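Local coordinates for protein putative oxidoreductase (Yersinia pestis, PDB 3KUX) that probably acts as an NAD(P)-dependent oxidoreductase of the two-domain family that joins a Rossmann fold to a C-terminal alpha/beta domain, its substrate being unknown, at residues A[247-261]-A[273-285]. Numbering follows the deposited sequence.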
loop_
_atom_site.group_PDB
_atom_site.type_symbol
_atom_site.label_atom_id
_atom_site.label_comp_id
_atom_site.label_asym_id
_atom_site.label_seq_id
_atom_site.Cartn_x
_atom_site.Cartn_y
_atom_site.Cartn_z
ATOM N N GLN A 247 25.966 -1.477 14.168
ATOM C CA GLN A 247 26.349 -0.357 15.021
ATOM C C GLN A 247 25.211 0.105 15.914
ATOM O O GLN A 247 25.426 0.901 16.831
ATOM C CB GLN A 247 26.824 0.823 14.174
ATOM C CG GLN A 247 27.984 0.506 13.250
ATOM C CD GLN A 247 29.327 0.775 13.887
ATOM O OE1 GLN A 247 29.513 0.579 15.088
ATOM N NE2 GLN A 247 30.277 1.238 13.080
ATOM N N GLY A 248 23.998 -0.374 15.646
ATOM C CA GLY A 248 22.857 0.038 16.446
ATOM C C GLY A 248 21.543 -0.588 16.040
ATOM O O GLY A 248 21.495 -1.478 15.189
ATOM N N SER A 249 20.468 -0.109 16.651
ATOM C CA SER A 249 19.153 -0.668 16.415
ATOM C C SER A 249 18.092 0.421 16.438
ATOM O O SER A 249 18.312 1.515 16.971
ATOM C CB SER A 249 18.831 -1.730 17.471
ATOM O OG SER A 249 19.838 -2.734 17.523
ATOM N N TYR A 250 16.941 0.110 15.851
ATOM C CA TYR A 250 15.790 1.003 15.857
ATOM C C TYR A 250 14.533 0.188 16.160
ATOM O O TYR A 250 14.218 -0.758 15.441
ATOM C CB TYR A 250 15.670 1.692 14.501
ATOM C CG TYR A 250 14.486 2.621 14.335
ATOM C CD1 TYR A 250 14.404 3.815 15.045
ATOM C CD2 TYR A 250 13.465 2.325 13.436
ATOM C CE1 TYR A 250 13.326 4.679 14.877
ATOM C CE2 TYR A 250 12.388 3.179 13.266
ATOM C CZ TYR A 250 12.324 4.354 13.989
ATOM O OH TYR A 250 11.257 5.205 13.825
ATOM N N ILE A 251 13.840 0.529 17.242
ATOM C CA ILE A 251 12.556 -0.090 17.541
ATOM C C ILE A 251 11.463 0.976 17.522
ATOM O O ILE A 251 11.575 1.999 18.204
ATOM C CB ILE A 251 12.543 -0.807 18.923
ATOM C CG1 ILE A 251 13.493 -2.006 18.937
ATOM C CG2 ILE A 251 11.150 -1.298 19.260
ATOM C CD1 ILE A 251 14.896 -1.671 19.365
ATOM N N LYS A 252 10.409 0.744 16.740
ATOM C CA LYS A 252 9.276 1.666 16.722
ATOM C C LYS A 252 7.935 0.994 17.004
ATOM O O LYS A 252 7.655 -0.091 16.486
ATOM C CB LYS A 252 9.187 2.434 15.395
ATOM C CG LYS A 252 7.862 3.185 15.259
ATOM C CD LYS A 252 8.013 4.526 14.564
ATOM C CE LYS A 252 6.973 5.528 15.067
ATOM N NZ LYS A 252 5.590 4.966 15.063
ATOM N N PHE A 253 7.108 1.669 17.805
ATOM C CA PHE A 253 5.757 1.204 18.128
ATOM C C PHE A 253 4.652 2.048 17.485
ATOM O O PHE A 253 4.880 3.180 17.066
ATOM C CB PHE A 253 5.556 1.185 19.634
ATOM C CG PHE A 253 6.134 -0.015 20.305
ATOM C CD1 PHE A 253 5.316 -1.074 20.684
ATOM C CD2 PHE A 253 7.495 -0.092 20.565
ATOM C CE1 PHE A 253 5.846 -2.199 21.316
ATOM C CE2 PHE A 253 8.034 -1.207 21.195
ATOM C CZ PHE A 253 7.206 -2.265 21.572
ATOM N N GLY A 254 3.450 1.483 17.422
ATOM C CA GLY A 254 2.305 2.152 16.816
ATOM C C GLY A 254 2.169 1.870 15.333
ATOM O O GLY A 254 3.058 1.278 14.717
ATOM N N VAL A 255 1.042 2.284 14.759
ATOM C CA VAL A 255 0.862 2.273 13.304
ATOM C C VAL A 255 0.754 3.703 12.785
ATOM O O VAL A 255 0.615 4.641 13.570
ATOM C CB VAL A 255 -0.402 1.492 12.878
ATOM C CG1 VAL A 255 -0.294 0.056 13.312
ATOM C CG2 VAL A 255 -1.661 2.145 13.442
ATOM N N ASP A 256 0.819 3.871 11.470
ATOM C CA ASP A 256 0.651 5.200 10.884
ATOM C C ASP A 256 -0.755 5.724 11.174
ATOM O O ASP A 256 -1.726 4.970 11.099
ATOM C CB ASP A 256 0.928 5.170 9.378
ATOM C CG ASP A 256 0.615 6.488 8.705
ATOM O OD1 ASP A 256 1.568 7.178 8.284
ATOM O OD2 ASP A 256 -0.583 6.836 8.613
ATOM N N PRO A 257 -0.871 7.020 11.503
ATOM C CA PRO A 257 -2.119 7.579 12.026
ATOM C C PRO A 257 -3.113 8.125 10.990
ATOM O O PRO A 257 -4.199 8.566 11.368
ATOM C CB PRO A 257 -1.627 8.727 12.916
ATOM C CG PRO A 257 -0.296 9.147 12.317
ATOM C CD PRO A 257 0.190 8.040 11.405
ATOM N N GLN A 258 -2.765 8.102 9.706
ATOM C CA GLN A 258 -3.625 8.720 8.695
ATOM C C GLN A 258 -4.948 7.990 8.496
ATOM O O GLN A 258 -6.003 8.620 8.412
ATOM C CB GLN A 258 -2.903 8.847 7.355
ATOM C CG GLN A 258 -1.581 9.570 7.425
ATOM C CD GLN A 258 -0.864 9.585 6.091
ATOM O OE1 GLN A 258 -1.259 10.300 5.166
ATOM N NE2 GLN A 258 0.199 8.797 5.984
ATOM N N GLU A 259 -4.899 6.666 8.409
ATOM C CA GLU A 259 -6.102 5.902 8.100
ATOM C C GLU A 259 -7.270 6.252 9.025
ATOM O O GLU A 259 -8.389 6.477 8.562
ATOM C CB GLU A 259 -5.828 4.400 8.136
ATOM C CG GLU A 259 -6.979 3.574 7.576
ATOM C CD GLU A 259 -6.629 2.106 7.386
ATOM O OE1 GLU A 259 -5.702 1.607 8.067
ATOM O OE2 GLU A 259 -7.294 1.451 6.551
ATOM N N ASP A 260 -7.007 6.301 10.327
ATOM C CA ASP A 260 -8.044 6.622 11.301
ATOM C C ASP A 260 -8.639 8.004 11.067
ATOM O O ASP A 260 -9.858 8.176 11.070
ATOM C CB ASP A 260 -7.501 6.514 12.731
ATOM C CG ASP A 260 -7.416 5.072 13.217
ATOM O OD1 ASP A 260 -8.399 4.319 13.036
ATOM O OD2 ASP A 260 -6.371 4.691 13.786
ATOM N N ARG A 261 -7.773 8.988 10.854
ATOM C CA ARG A 261 -8.220 10.363 10.679
ATOM C C ARG A 261 -9.012 10.548 9.386
ATOM O O ARG A 261 -9.919 11.380 9.322
ATOM C CB ARG A 261 -7.038 11.328 10.760
ATOM C CG ARG A 261 -6.446 11.428 12.163
ATOM C CD ARG A 261 -5.191 12.284 12.188
ATOM N NE ARG A 261 -5.436 13.645 11.714
ATOM C CZ ARG A 261 -4.500 14.585 11.639
ATOM N NH1 ARG A 261 -3.257 14.312 12.004
ATOM N NH2 ARG A 261 -4.806 15.794 11.200
ATOM N N TRP A 273 -1.118 17.212 9.408
ATOM C CA TRP A 273 -1.446 15.960 8.750
ATOM C C TRP A 273 -0.353 14.906 8.902
ATOM O O TRP A 273 0.793 15.124 8.516
ATOM C CB TRP A 273 -1.765 16.149 7.265
ATOM C CG TRP A 273 -2.266 14.872 6.698
ATOM C CD1 TRP A 273 -1.610 14.029 5.852
ATOM C CD2 TRP A 273 -3.516 14.247 7.003
ATOM N NE1 TRP A 273 -2.389 12.926 5.586
ATOM C CE2 TRP A 273 -3.563 13.035 6.283
ATOM C CE3 TRP A 273 -4.606 14.600 7.810
ATOM C CZ2 TRP A 273 -4.660 12.173 6.342
ATOM C CZ3 TRP A 273 -5.691 13.748 7.870
ATOM C CH2 TRP A 273 -5.712 12.545 7.138
ATOM N N GLY A 274 -0.719 13.759 9.461
ATOM C CA GLY A 274 0.179 12.615 9.509
ATOM C C GLY A 274 1.141 12.596 10.678
ATOM O O GLY A 274 1.940 11.670 10.800
ATOM N N TYR A 275 1.076 13.610 11.539
ATOM C CA TYR A 275 1.951 13.664 12.710
ATOM C C TYR A 275 1.847 12.378 13.514
ATOM O O TYR A 275 0.756 11.962 13.905
ATOM C CB TYR A 275 1.622 14.861 13.604
ATOM C CG TYR A 275 2.276 16.152 13.171
ATOM C CD1 TYR A 275 3.058 16.890 14.053
ATOM C CD2 TYR A 275 2.119 16.634 11.872
ATOM C CE1 TYR A 275 3.660 18.080 13.654
ATOM C CE2 TYR A 275 2.718 17.822 11.462
ATOM C CZ TYR A 275 3.488 18.541 12.357
ATOM O OH TYR A 275 4.083 19.720 11.952
ATOM N N ASP A 276 2.999 11.750 13.739
ATOM C CA ASP A 276 3.083 10.532 14.518
ATOM C C ASP A 276 3.838 10.858 15.795
ATOM O O ASP A 276 5.067 10.855 15.822
ATOM C CB ASP A 276 3.812 9.451 13.724
ATOM C CG ASP A 276 3.798 8.102 14.421
ATOM O OD1 ASP A 276 3.479 8.048 15.631
ATOM O OD2 ASP A 276 4.111 7.095 13.751
HETATM N N MSE A 277 3.095 11.142 16.855
HETATM C CA MSE A 277 3.754 11.599 18.074
HETATM C C MSE A 277 4.299 10.448 18.929
HETATM O O MSE A 277 4.754 10.662 20.050
HETATM C CB MSE A 277 2.852 12.544 18.878
HETATM C CG MSE A 277 2.429 13.821 18.126
HETATM SE SE MSE A 277 3.866 14.916 17.337
HETATM C CE MSE A 277 4.947 15.213 18.932
ATOM N N ARG A 278 4.313 9.244 18.368
ATOM C CA ARG A 278 4.850 8.085 19.082
ATOM C C ARG A 278 6.227 7.661 18.573
ATOM O O ARG A 278 6.364 6.633 17.911
ATOM C CB ARG A 278 3.881 6.905 19.003
ATOM C CG ARG A 278 4.272 5.770 19.910
ATOM C CD ARG A 278 3.155 4.774 20.072
ATOM N NE ARG A 278 3.490 3.749 21.055
ATOM C CZ ARG A 278 2.741 2.677 21.291
ATOM N NH1 ARG A 278 1.620 2.496 20.605
ATOM N NH2 ARG A 278 3.109 1.787 22.204
ATOM N N ASP A 279 7.243 8.447 18.910
ATOM C CA ASP A 279 8.596 8.243 18.396
ATOM C C ASP A 279 9.202 6.902 18.757
ATOM O O ASP A 279 8.941 6.352 19.825
ATOM C CB ASP A 279 9.515 9.359 18.885
ATOM C CG ASP A 279 9.221 10.689 18.212
ATOM O OD1 ASP A 279 8.506 10.695 17.182
ATOM O OD2 ASP A 279 9.708 11.726 18.714
ATOM N N GLY A 280 10.021 6.381 17.854
ATOM C CA GLY A 280 10.786 5.179 18.124
ATOM C C GLY A 280 12.094 5.563 18.780
ATOM O O GLY A 280 12.345 6.739 19.028
ATOM N N ILE A 281 12.939 4.575 19.046
ATOM C CA ILE A 281 14.165 4.805 19.795
ATOM C C ILE A 281 15.372 4.219 19.084
ATOM O O ILE A 281 15.346 3.066 18.649
ATOM C CB ILE A 281 14.065 4.182 21.198
ATOM C CG1 ILE A 281 13.086 4.989 22.053
ATOM C CG2 ILE A 281 15.436 4.106 21.854
ATOM C CD1 ILE A 281 12.653 4.283 23.308
ATOM N N VAL A 282 16.429 5.012 18.963
ATOM C CA VAL A 282 17.663 4.513 18.369
ATOM C C VAL A 282 18.692 4.160 19.442
ATOM O O VAL A 282 18.877 4.898 20.408
ATOM C CB VAL A 282 18.266 5.514 17.371
ATOM C CG1 VAL A 282 19.569 4.962 16.800
ATOM C CG2 VAL A 282 17.273 5.809 16.256
ATOM N N THR A 283 19.350 3.021 19.273
ATOM C CA THR A 283 20.389 2.601 20.204
ATOM C C THR A 283 21.702 2.445 19.461
ATOM O O THR A 283 21.793 1.663 18.513
ATOM C CB THR A 283 20.043 1.265 20.863
ATOM O OG1 THR A 283 18.779 1.373 21.529
ATOM C CG2 THR A 283 21.114 0.875 21.861
ATOM N N LEU A 284 22.717 3.192 19.883
ATOM C CA LEU A 284 23.997 3.166 19.192
ATOM C C LEU A 284 25.143 2.742 20.094
ATOM O O LEU A 284 25.172 3.072 21.279
ATOM C CB LEU A 284 24.296 4.529 18.578
ATOM C CG LEU A 284 23.224 5.057 17.626
ATOM C CD1 LEU A 284 23.590 6.449 17.139
ATOM C CD2 LEU A 284 23.019 4.094 16.461
ATOM N N SER A 285 26.080 2.002 19.515
ATOM C CA SER A 285 27.301 1.624 20.199
ATOM C C SER A 285 28.396 2.578 19.759
ATOM O O SER A 285 28.804 2.556 18.600
ATOM C CB SER A 285 27.683 0.192 19.831
ATOM O OG SER A 285 28.726 -0.289 20.659
HETATM O O HOH W 1 10.760 7.312 15.430
HETATM O O HOH W 2 7.662 3.868 19.457
HETATM O O HOH W 3 1.986 5.336 15.642
#
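Tyr250 and Val282 meet on the buried face of an antiparallel strand pair, a worked example of a ladder continued by side-chain bonds where its strands part. In this non-hydrogen-bonded pair, Tyr250 CD1 reaches Val282 CG2 at 3.7 Å. With CG anti to the backbone N (chi1 178°), the ring lies along the neighbouring strand as far as Gly280, making this the close-packed side, and a water at its edge joins Tyr250 OH to Gly280 N. Ser249 with Thr283 and Ile251 with Ile281 are the hydrogen-bonded pairs; their side chains share the other, more exposed face.

Beyond the ladder, Lys252 NZ makes a salt bridge with Asp276 OD2 at 2.9 Å, syn but tilted out of the carboxylate plane, and also donates to Phe253 O. These bonds tether a buried ammonium, while Ser131 OG also bonds Asp276 OD2. Asp276 OD1 closes an Asx turn by accepting from Arg278 N. Against the tight side, exposed Ile281 and Arg278 are looser, Arg278 extending outward with one guanidinium face on Phe253 CB and NH1 paired with Glu237.

Trp273 NE1 donates to Gln258 OE1 at 2.9 Å in a bent bond, amide and indole planes 82° apart; Tyr302 N is a second donor. Asp256 holds that amide through NE2 and caps the helix at Gln258 N. Trp273 CE3 lies over the rim of one guanidinium face of Arg261, the planes inclined at 60° and not stacked; Asp272 and Glu266 answer the charge.

Within the C-terminal domain's mixed sheet, both strands lie between 241-245 and 290-295, with helix 131-142 against Tyr250 and helix 303-313 touching Gln258 and Trp273.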